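Local coordinates for protein multicopper oxidase (PDB 3GDC) that probably oxidises phenolic or related substrates and passes the electrons to dioxygen, as a laccase-type multicopper oxidase that assembles from three copies, at residues D178-Y183 and N211-D216; I52-W57 and Y172-G177; P217-H222 and F268-T273. One frame throughout, in Å; residues are numbered along the deposited sequence.

Interaction 1: residues D178-Y183 and N211-D216; sequences DDNEFY and NVLEYD. With CA (calcium ion), chain H.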
loop_
_atom_site.group_PDB
_atom_site.type_symbol
_atom_site.label_atom_id
_atom_site.label_comp_id
_atom_site.label_asym_id
_atom_site.label_seq_id
_atom_site.Cartn_x
_atom_site.Cartn_y
_atom_site.Cartn_z
ATOM N N ASP A 178 5.997 0.928 -21.389
ATOM C CA ASP A 178 5.161 0.786 -20.201
ATOM C C ASP A 178 5.755 1.531 -19.014
ATOM O O ASP A 178 5.511 1.175 -17.858
ATOM C CB ASP A 178 4.984 -0.703 -19.865
ATOM C CG ASP A 178 6.261 -1.347 -19.307
ATOM O OD1 ASP A 178 7.384 -0.896 -19.644
ATOM O OD2 ASP A 178 6.138 -2.317 -18.521
ATOM N N ASP A 179 6.538 2.566 -19.308
ATOM C CA ASP A 179 7.258 3.308 -18.278
ATOM C C ASP A 179 7.076 4.814 -18.391
ATOM O O ASP A 179 6.858 5.347 -19.480
ATOM C CB ASP A 179 8.757 2.949 -18.284
ATOM C CG ASP A 179 9.446 3.202 -19.632
ATOM O OD1 ASP A 179 8.782 3.501 -20.655
ATOM O OD2 ASP A 179 10.695 3.096 -19.667
ATOM N N ASN A 180 7.164 5.487 -17.252
ATOM C CA ASN A 180 7.120 6.944 -17.205
ATOM C C ASN A 180 8.515 7.535 -17.271
ATOM O O ASN A 180 9.463 6.941 -16.756
ATOM C CB ASN A 180 6.443 7.397 -15.922
ATOM C CG ASN A 180 4.973 7.024 -15.888
ATOM O OD1 ASN A 180 4.510 6.346 -14.968
ATOM N ND2 ASN A 180 4.242 7.446 -16.909
ATOM N N GLU A 181 8.622 8.713 -17.871
ATOM C CA GLU A 181 9.897 9.435 -17.984
ATOM C C GLU A 181 9.951 10.631 -17.036
ATOM O O GLU A 181 11.037 11.040 -16.582
ATOM C CB GLU A 181 10.122 9.881 -19.432
ATOM C CG GLU A 181 10.584 8.760 -20.373
ATOM C CD GLU A 181 9.562 7.656 -20.558
ATOM O OE1 GLU A 181 8.457 7.944 -21.065
ATOM O OE2 GLU A 181 9.860 6.482 -20.220
ATOM N N PHE A 182 8.776 11.191 -16.732
ATOM C CA PHE A 182 8.665 12.283 -15.763
ATOM C C PHE A 182 7.470 12.100 -14.828
ATOM O O PHE A 182 6.545 11.331 -15.116
ATOM C CB PHE A 182 8.549 13.640 -16.463
ATOM C CG PHE A 182 9.719 13.957 -17.356
ATOM C CD1 PHE A 182 10.891 14.486 -16.821
ATOM C CD2 PHE A 182 9.659 13.689 -18.715
ATOM C CE1 PHE A 182 11.992 14.759 -17.646
ATOM C CE2 PHE A 182 10.757 13.958 -19.547
ATOM C CZ PHE A 182 11.917 14.496 -19.003
ATOM N N TYR A 183 7.512 12.819 -13.715
ATOM C CA TYR A 183 6.464 12.763 -12.681
ATOM C C TYR A 183 6.166 14.170 -12.224
ATOM O O TYR A 183 7.018 15.053 -12.312
ATOM C CB TYR A 183 6.922 11.911 -11.493
ATOM C CG TYR A 183 7.236 10.478 -11.868
ATOM C CD1 TYR A 183 6.285 9.478 -11.715
ATOM C CD2 TYR A 183 8.488 10.124 -12.402
ATOM C CE1 TYR A 183 6.561 8.151 -12.061
ATOM C CE2 TYR A 183 8.772 8.809 -12.761
ATOM C CZ TYR A 183 7.804 7.825 -12.589
ATOM O OH TYR A 183 8.083 6.522 -12.925
ATOM N N ASN A 211 -4.034 10.362 -6.446
ATOM C CA ASN A 211 -3.075 9.667 -7.282
ATOM C C ASN A 211 -3.691 9.171 -8.585
ATOM O O ASN A 211 -4.575 8.302 -8.557
ATOM C CB ASN A 211 -2.433 8.489 -6.537
ATOM C CG ASN A 211 -1.314 7.862 -7.346
ATOM O OD1 ASN A 211 -0.599 8.576 -8.062
ATOM N ND2 ASN A 211 -1.164 6.539 -7.262
ATOM N N VAL A 212 -3.211 9.697 -9.719
ATOM C CA VAL A 212 -3.615 9.167 -11.033
ATOM C C VAL A 212 -2.472 8.471 -11.794
ATOM O O VAL A 212 -2.625 8.098 -12.950
ATOM C CB VAL A 212 -4.270 10.234 -11.925
ATOM C CG1 VAL A 212 -5.456 10.858 -11.223
ATOM C CG2 VAL A 212 -3.247 11.311 -12.323
ATOM N N LEU A 213 -1.330 8.300 -11.132
ATOM C CA LEU A 213 -0.155 7.756 -11.794
ATOM C C LEU A 213 -0.425 6.414 -12.483
ATOM O O LEU A 213 -0.871 5.456 -11.861
ATOM C CB LEU A 213 1.009 7.638 -10.799
ATOM C CG LEU A 213 2.304 7.012 -11.308
ATOM C CD1 LEU A 213 2.915 7.866 -12.421
ATOM C CD2 LEU A 213 3.249 6.902 -10.117
ATOM N N GLU A 214 -0.166 6.373 -13.781
ATOM C CA GLU A 214 -0.323 5.158 -14.556
ATOM C C GLU A 214 1.018 4.410 -14.612
ATOM O O GLU A 214 2.085 5.005 -14.365
ATOM C CB GLU A 214 -0.834 5.504 -15.967
ATOM C CG GLU A 214 -1.158 4.300 -16.859
ATOM C CD GLU A 214 -2.119 3.334 -16.181
ATOM O OE1 GLU A 214 -3.339 3.606 -16.229
ATOM O OE2 GLU A 214 -1.648 2.335 -15.576
ATOM N N TYR A 215 0.940 3.104 -14.893
ATOM C CA TYR A 215 2.105 2.219 -15.121
ATOM C C TYR A 215 2.786 1.758 -13.823
ATOM O O TYR A 215 2.894 0.551 -13.568
ATOM C CB TYR A 215 3.099 2.830 -16.135
ATOM C CG TYR A 215 2.456 3.231 -17.456
ATOM C CD1 TYR A 215 1.965 2.269 -18.337
ATOM C CD2 TYR A 215 2.344 4.575 -17.820
ATOM C CE1 TYR A 215 1.365 2.634 -19.536
ATOM C CE2 TYR A 215 1.739 4.951 -19.023
ATOM C CZ TYR A 215 1.261 3.975 -19.874
ATOM O OH TYR A 215 0.668 4.335 -21.068
ATOM N N ASP A 216 3.235 2.707 -13.006
ATOM C CA ASP A 216 3.806 2.394 -11.694
ATOM C C ASP A 216 2.688 2.049 -10.705
ATOM O O ASP A 216 1.701 2.777 -10.618
ATOM C CB ASP A 216 4.619 3.579 -11.174
ATOM C CG ASP A 216 5.835 3.882 -12.039
ATOM O OD1 ASP A 216 6.789 3.068 -12.030
ATOM O OD2 ASP A 216 5.845 4.938 -12.705
HETATM CA CA CA H . 7.997 5.499 -21.614
HETATM O O HOH W 1 7.539 3.835 -14.984
#

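Interaction 2: residues I52-W57 and Y172-G177; sequences IIFKGW and YNTDGG. With CA (calcium ion), chain H.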
loop_
_atom_site.group_PDB
_atom_site.type_symbol
_atom_site.label_atom_id
_atom_site.label_comp_id
_atom_site.label_asym_id
_atom_site.label_seq_id
_atom_site.Cartn_x
_atom_site.Cartn_y
_atom_site.Cartn_z
ATOM N N ILE A 52 10.762 19.243 -24.209
ATOM C CA ILE A 52 9.994 18.000 -24.235
ATOM C C ILE A 52 8.514 18.332 -24.377
ATOM O O ILE A 52 7.892 18.850 -23.447
ATOM C CB ILE A 52 10.243 17.145 -22.966
ATOM C CG1 ILE A 52 11.743 16.855 -22.771
ATOM C CG2 ILE A 52 9.414 15.858 -23.000
ATOM C CD1 ILE A 52 12.399 15.989 -23.863
ATOM N N ILE A 53 7.968 18.058 -25.554
ATOM C CA ILE A 53 6.583 18.399 -25.856
ATOM C C ILE A 53 5.713 17.162 -25.726
ATOM O O ILE A 53 5.843 16.210 -26.499
ATOM C CB ILE A 53 6.415 19.007 -27.262
ATOM C CG1 ILE A 53 7.369 20.199 -27.472
ATOM C CG2 ILE A 53 4.953 19.399 -27.503
ATOM C CD1 ILE A 53 7.263 21.298 -26.413
ATOM N N PHE A 54 4.832 17.191 -24.733
ATOM C CA PHE A 54 3.932 16.081 -24.459
ATOM C C PHE A 54 2.632 16.329 -25.228
ATOM O O PHE A 54 2.005 17.370 -25.051
ATOM C CB PHE A 54 3.671 15.988 -22.953
ATOM C CG PHE A 54 2.828 14.808 -22.551
ATOM C CD1 PHE A 54 3.383 13.532 -22.488
ATOM C CD2 PHE A 54 1.485 14.978 -22.221
ATOM C CE1 PHE A 54 2.603 12.427 -22.115
ATOM C CE2 PHE A 54 0.700 13.879 -21.840
ATOM C CZ PHE A 54 1.256 12.610 -21.795
ATOM N N LYS A 55 2.265 15.389 -26.105
ATOM C CA LYS A 55 1.000 15.460 -26.846
ATOM C C LYS A 55 -0.104 14.930 -25.935
ATOM O O LYS A 55 -0.290 13.715 -25.796
ATOM C CB LYS A 55 1.069 14.653 -28.147
ATOM C CG LYS A 55 2.256 15.022 -29.055
ATOM C CD LYS A 55 2.036 14.562 -30.497
ATOM C CE LYS A 55 0.944 15.382 -31.200
ATOM N NZ LYS A 55 1.328 16.811 -31.401
ATOM N N GLY A 56 -0.789 15.856 -25.275
ATOM C CA GLY A 56 -1.794 15.511 -24.284
ATOM C C GLY A 56 -3.211 15.427 -24.823
ATOM O O GLY A 56 -3.538 15.988 -25.872
ATOM N N TRP A 57 -4.023 14.658 -24.106
ATOM C CA TRP A 57 -5.465 14.671 -24.237
ATOM C C TRP A 57 -5.940 15.262 -22.916
ATOM O O TRP A 57 -5.689 14.686 -21.848
ATOM C CB TRP A 57 -6.001 13.252 -24.376
ATOM C CG TRP A 57 -5.645 12.554 -25.656
ATOM C CD1 TRP A 57 -5.222 13.124 -26.827
ATOM C CD2 TRP A 57 -5.711 11.145 -25.898
ATOM N NE1 TRP A 57 -5.007 12.150 -27.781
ATOM C CE2 TRP A 57 -5.301 10.928 -27.237
ATOM C CE3 TRP A 57 -6.061 10.041 -25.109
ATOM C CZ2 TRP A 57 -5.236 9.646 -27.804
ATOM C CZ3 TRP A 57 -6.006 8.770 -25.674
ATOM C CH2 TRP A 57 -5.586 8.583 -27.006
ATOM N N TYR A 172 4.313 11.107 -16.770
ATOM C CA TYR A 172 4.312 11.359 -18.200
ATOM C C TYR A 172 5.142 10.312 -18.908
ATOM O O TYR A 172 6.337 10.174 -18.643
ATOM C CB TYR A 172 4.849 12.755 -18.521
ATOM C CG TYR A 172 3.945 13.862 -18.022
ATOM C CD1 TYR A 172 2.723 14.121 -18.651
ATOM C CD2 TYR A 172 4.293 14.617 -16.906
ATOM C CE1 TYR A 172 1.877 15.123 -18.191
ATOM C CE2 TYR A 172 3.453 15.628 -16.431
ATOM C CZ TYR A 172 2.242 15.868 -17.089
ATOM O OH TYR A 172 1.390 16.839 -16.643
ATOM N N ASN A 173 4.465 9.563 -19.773
ATOM C CA ASN A 173 5.078 8.568 -20.634
ATOM C C ASN A 173 5.334 9.229 -21.985
ATOM O O ASN A 173 4.420 9.380 -22.808
ATOM C CB ASN A 173 4.148 7.354 -20.757
ATOM C CG ASN A 173 4.732 6.239 -21.615
ATOM O OD1 ASN A 173 5.815 6.378 -22.197
ATOM N ND2 ASN A 173 4.014 5.126 -21.692
ATOM N N THR A 174 6.576 9.651 -22.196
ATOM C CA THR A 174 6.915 10.462 -23.363
ATOM C C THR A 174 7.460 9.655 -24.553
ATOM O O THR A 174 7.380 10.116 -25.689
ATOM C CB THR A 174 7.913 11.577 -22.999
ATOM O OG1 THR A 174 9.140 10.985 -22.565
ATOM C CG2 THR A 174 7.365 12.452 -21.867
ATOM N N ASP A 175 8.011 8.469 -24.303
ATOM C CA ASP A 175 8.711 7.726 -25.362
ATOM C C ASP A 175 8.108 6.356 -25.678
ATOM O O ASP A 175 8.756 5.513 -26.303
ATOM C CB ASP A 175 10.219 7.605 -25.046
ATOM C CG ASP A 175 10.509 6.813 -23.763
ATOM O OD1 ASP A 175 9.687 5.961 -23.346
ATOM O OD2 ASP A 175 11.593 7.038 -23.169
ATOM N N GLY A 176 6.865 6.138 -25.247
ATOM C CA GLY A 176 6.209 4.850 -25.435
ATOM C C GLY A 176 6.641 3.822 -24.410
ATOM O O GLY A 176 7.344 4.136 -23.442
ATOM N N GLY A 177 6.225 2.580 -24.618
ATOM C CA GLY A 177 6.526 1.522 -23.664
ATOM C C GLY A 177 5.604 1.605 -22.463
ATOM O O GLY A 177 4.557 2.273 -22.512
HETATM CA CA CA H . 7.997 5.499 -21.614
HETATM O O HOH W 2 6.419 13.392 -25.659
#

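Interaction 3: residues P217-H222 and F268-T273; sequences PINSFH and FHAHKT. With CU (copper (II) ion), chain G; CU (copper (II) ion), chain J.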
loop_
_atom_site.group_PDB
_atom_site.type_symbol
_atom_site.label_atom_id
_atom_site.label_comp_id
_atom_site.label_asym_id
_atom_site.label_seq_id
_atom_site.Cartn_x
_atom_site.Cartn_y
_atom_site.Cartn_z
ATOM N N PRO A 217 2.835 0.942 -9.952
ATOM C CA PRO A 217 1.714 0.484 -9.119
ATOM C C PRO A 217 1.390 1.339 -7.885
ATOM O O PRO A 217 0.266 1.284 -7.391
ATOM C CB PRO A 217 2.142 -0.927 -8.693
ATOM C CG PRO A 217 3.640 -0.902 -8.747
ATOM C CD PRO A 217 4.012 0.052 -9.847
ATOM N N ILE A 218 2.354 2.110 -7.379
ATOM C CA ILE A 218 2.104 2.880 -6.159
ATOM C C ILE A 218 2.850 4.211 -6.158
ATOM O O ILE A 218 3.954 4.329 -6.706
ATOM C CB ILE A 218 2.387 2.041 -4.867
ATOM C CG1 ILE A 218 1.783 2.704 -3.617
ATOM C CG2 ILE A 218 3.887 1.778 -4.692
ATOM C CD1 ILE A 218 1.403 1.728 -2.502
ATOM N N ASN A 219 2.214 5.212 -5.562
ATOM C CA ASN A 219 2.831 6.518 -5.393
ATOM C C ASN A 219 2.884 6.810 -3.903
ATOM O O ASN A 219 2.224 6.135 -3.112
ATOM C CB ASN A 219 2.049 7.600 -6.151
ATOM C CG ASN A 219 2.939 8.742 -6.637
ATOM O OD1 ASN A 219 4.017 9.002 -6.076
ATOM N ND2 ASN A 219 2.490 9.428 -7.692
ATOM N N SER A 220 3.701 7.780 -3.501
ATOM C CA SER A 220 3.719 8.186 -2.107
ATOM C C SER A 220 3.908 9.690 -1.975
ATOM O O SER A 220 4.098 10.400 -2.973
ATOM C CB SER A 220 4.773 7.405 -1.308
ATOM O OG SER A 220 6.080 7.693 -1.765
ATOM N N PHE A 221 3.825 10.159 -0.735
ATOM C CA PHE A 221 3.860 11.581 -0.404
ATOM C C PHE A 221 4.514 11.728 0.945
ATOM O O PHE A 221 4.058 11.126 1.922
ATOM C CB PHE A 221 2.430 12.146 -0.334
ATOM C CG PHE A 221 2.354 13.602 0.048
ATOM C CD1 PHE A 221 2.130 14.579 -0.920
ATOM C CD2 PHE A 221 2.469 13.996 1.385
ATOM C CE1 PHE A 221 2.046 15.936 -0.566
ATOM C CE2 PHE A 221 2.400 15.349 1.741
ATOM C CZ PHE A 221 2.184 16.314 0.768
ATOM N N HIS A 222 5.553 12.555 1.015
ATOM C CA HIS A 222 6.233 12.821 2.279
ATOM C C HIS A 222 6.506 14.304 2.407
ATOM O O HIS A 222 6.877 14.939 1.431
ATOM C CB HIS A 222 7.563 12.046 2.351
ATOM C CG HIS A 222 8.423 12.431 3.518
ATOM N ND1 HIS A 222 8.007 12.296 4.825
ATOM C CD2 HIS A 222 9.669 12.956 3.575
ATOM C CE1 HIS A 222 8.958 12.721 5.638
ATOM N NE2 HIS A 222 9.979 13.124 4.905
ATOM N N PHE A 268 8.710 18.658 0.022
ATOM C CA PHE A 268 7.723 17.585 -0.062
ATOM C C PHE A 268 7.928 16.852 -1.378
ATOM O O PHE A 268 8.266 17.470 -2.401
ATOM C CB PHE A 268 6.281 18.080 0.149
ATOM C CG PHE A 268 5.720 18.884 -0.989
ATOM C CD1 PHE A 268 4.763 18.328 -1.847
ATOM C CD2 PHE A 268 6.111 20.205 -1.183
ATOM C CE1 PHE A 268 4.240 19.080 -2.915
ATOM C CE2 PHE A 268 5.593 20.957 -2.228
ATOM C CZ PHE A 268 4.649 20.393 -3.098
ATOM N N HIS A 269 7.775 15.528 -1.346
ATOM C CA HIS A 269 8.066 14.715 -2.526
ATOM C C HIS A 269 7.584 13.287 -2.340
ATOM O O HIS A 269 7.231 12.879 -1.232
ATOM C CB HIS A 269 9.580 14.703 -2.806
ATOM C CG HIS A 269 10.400 14.254 -1.640
ATOM N ND1 HIS A 269 10.705 12.931 -1.406
ATOM C CD2 HIS A 269 10.976 14.956 -0.635
ATOM C CE1 HIS A 269 11.438 12.839 -0.310
ATOM N NE2 HIS A 269 11.609 14.055 0.179
ATOM N N ALA A 270 7.585 12.517 -3.419
ATOM C CA ALA A 270 7.377 11.078 -3.301
ATOM C C ALA A 270 8.518 10.492 -2.473
ATOM O O ALA A 270 9.671 10.886 -2.647
ATOM C CB ALA A 270 7.366 10.439 -4.670
ATOM N N HIS A 271 8.208 9.567 -1.574
ATOM C CA HIS A 271 9.276 8.859 -0.875
ATOM C C HIS A 271 9.774 7.668 -1.708
ATOM O O HIS A 271 10.549 6.836 -1.237
ATOM C CB HIS A 271 8.878 8.457 0.550
ATOM C CG HIS A 271 10.038 8.428 1.499
ATOM N ND1 HIS A 271 11.130 7.610 1.303
ATOM C CD2 HIS A 271 10.294 9.133 2.627
ATOM C CE1 HIS A 271 12.004 7.803 2.275
ATOM N NE2 HIS A 271 11.521 8.722 3.093
ATOM N N LYS A 272 9.304 7.602 -2.952
ATOM C CA LYS A 272 9.899 6.749 -3.972
ATOM C C LYS A 272 10.892 7.629 -4.727
ATOM O O LYS A 272 10.506 8.468 -5.543
ATOM C CB LYS A 272 8.824 6.188 -4.910
ATOM C CG LYS A 272 9.379 5.231 -5.966
ATOM C CD LYS A 272 9.224 3.801 -5.523
ATOM C CE LYS A 272 10.360 2.924 -6.029
ATOM N NZ LYS A 272 10.695 3.112 -7.463
ATOM N N THR A 273 12.174 7.429 -4.440
ATOM C CA THR A 273 13.248 8.327 -4.880
ATOM C C THR A 273 13.330 8.532 -6.401
ATOM O O THR A 273 13.569 9.644 -6.859
ATOM C CB THR A 273 14.624 7.892 -4.294
ATOM O OG1 THR A 273 15.127 6.757 -5.013
ATOM C CG2 THR A 273 14.474 7.535 -2.829
HETATM CU CU CU G . 13.118 14.392 1.311
HETATM CU CU CU J . 12.682 9.815 4.524
#

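Interaction 1: residues D178-Y183 and N211-D216
Y183 and D216 meet through the phenol and the carboxylate. Y183 OH donates to D216 OD2 at 2.8 Å. That oxygen lies at the edge of the Y183 ring, near its plane. The hydroxyl comes in on its syn side, 33° out of the carboxylate plane. The two side chains cross at about a right angle. Y183 holds CG beside its backbone N (chi1 -60°), which brings the far end of its ring closer to 211-216 than its base. L213 packs against the same ring, with L213 CD1 3.7 Å from Y183 CE1. F275 stacks on Y183. Water 1 makes a second link: N180 N donates to it at 2.8 Å, and the water is placed to donate to D216 OD2.

The N180 amide lies at the edge of the Y215 ring, with the planes 63° apart. Over one face of Y215 sits E214 CG. The E214 chain curls back, and its OE2 accepts from Y215 N at 2.8 Å. Its OE1 bonds T273 of the second subunit. D178 O packs on Y215 CB at 3.4 Å.

On the far side of 178-183, D179 binds calcium with O and OD1, and E181 with both carboxylate oxygens. E181 and F182 form a classic beta bulge opposite Y172. D179 and E181, with N173, D175 and G176, complete a calcium-binding loop with seven oxygen ligands at the edge of a cupredoxin-type sheet.

Interaction 2: residues I52-W57 and Y172-G177
F54 and Y172 form a T-shaped pair. It joins a strand of the first cupredoxin-like region to the calcium-binding loop of the second. The edge of Y172 points at the face of F54. Y172 CD1 stands over the centre of the F54 ring, 3.6 Å above its plane, and the ring planes are 69° apart. F54 places CG opposite its own N (chi1 -176°), and this sends the ring out from strand 52-59 to Y172. N173 O lies at the edge of the same ring, 3.6 Å from F54 CE1. The T174 methyl completes the apolar patch: T174 CG2 is 4.1 Å from I52 CG2 and also near F54 CD1. A leucine in place of F54 would probably lose the flat face that receives Y172 CD1 and leave a gap beside N173 O.

Water 2 bridges the backbones. It donates to I53 O at 3.0 Å and weakly to T174 O.

The next shell fixes these groups. Y172 OH bonds G187 O, and the Y172 side chain also touches I48 and I63. T174 N bonds E181 OE1, a calcium ligand. The loop then wraps the metal: N173 OD1, D175 OD1 and G176 O all bind it, and D179 and E181 supply the other oxygens. G176 and G177 both have positive phi as the chain turns. The N173 amide spans this turn: while N173 OD1 binds calcium at 2.4 Å, N173 ND2 donates to G177 O at 3.0 Å, with that oxygen close to the amide plane.

Interaction 3: residues P217-H222 and F268-T273
The H222 ring takes H271 CD2 over one face and H269 NE2 at its edge. H271 turns its own edge to that face, with H271 CD2 3.9 Å from H222 CG and the planes 60° apart. H222 in turn points an edge toward the face of H269 in an offset T-shaped pair, planes 77° apart. All three side chains point the same way, to the copper ions. H269 NE2 binds one at 1.9 Å, with H224 and with H134 of the third subunit. H271 NE2 binds a second at 2.1 Å, with H93 and H132 of the third subunit. H222 NE2 binds another copper, shared with H91 of the third subunit.

These are the paired His-X-His motifs of the multicopper oxidases. The ions are consistent with the trinuclear cluster, built here between two cupredoxin domains of different subunits.

Strands 218-223 and 264-269 run antiparallel, and H222 and H269 are a hydrogen-bonded pair. H222 N donates to H269 O at 2.8 Å, and H269 N to H222 O at 3.0 Å. Beyond H269 the chain leaves the strand, and S220 OG accepts from H271 N at 2.8 Å. H269 CG sits between its backbone N and carbonyl carbon (chi1 55°), which lets H269 ND1 reach A270 O at 2.6 Å. This bond lies near the ring plane and fixes the rotation of the copper-binding imidazole.

In the fold
Interaction 2 comes first along the chain. Strand 52-59 meets 172-177 and closes a long loop that spans the two cupredoxin-like regions. Interaction 1 follows at once: 178-183 continues the same calcium-binding loop and meets 211-216, past strand 205-211. Interaction 3 starts directly after, and 217-222 pairs with 268-273. The three contacts are in series; none nests or crosses. Interactions 1 and 2 share the calcium ion and touch through E181 and T174. Interactions 1 and 3 touch where N211 OD1 meets N219 ND2. Interactions 2 and 3 stay about 9 Å apart at their nearest atoms. The series runs from the calcium loop to the copper ligands.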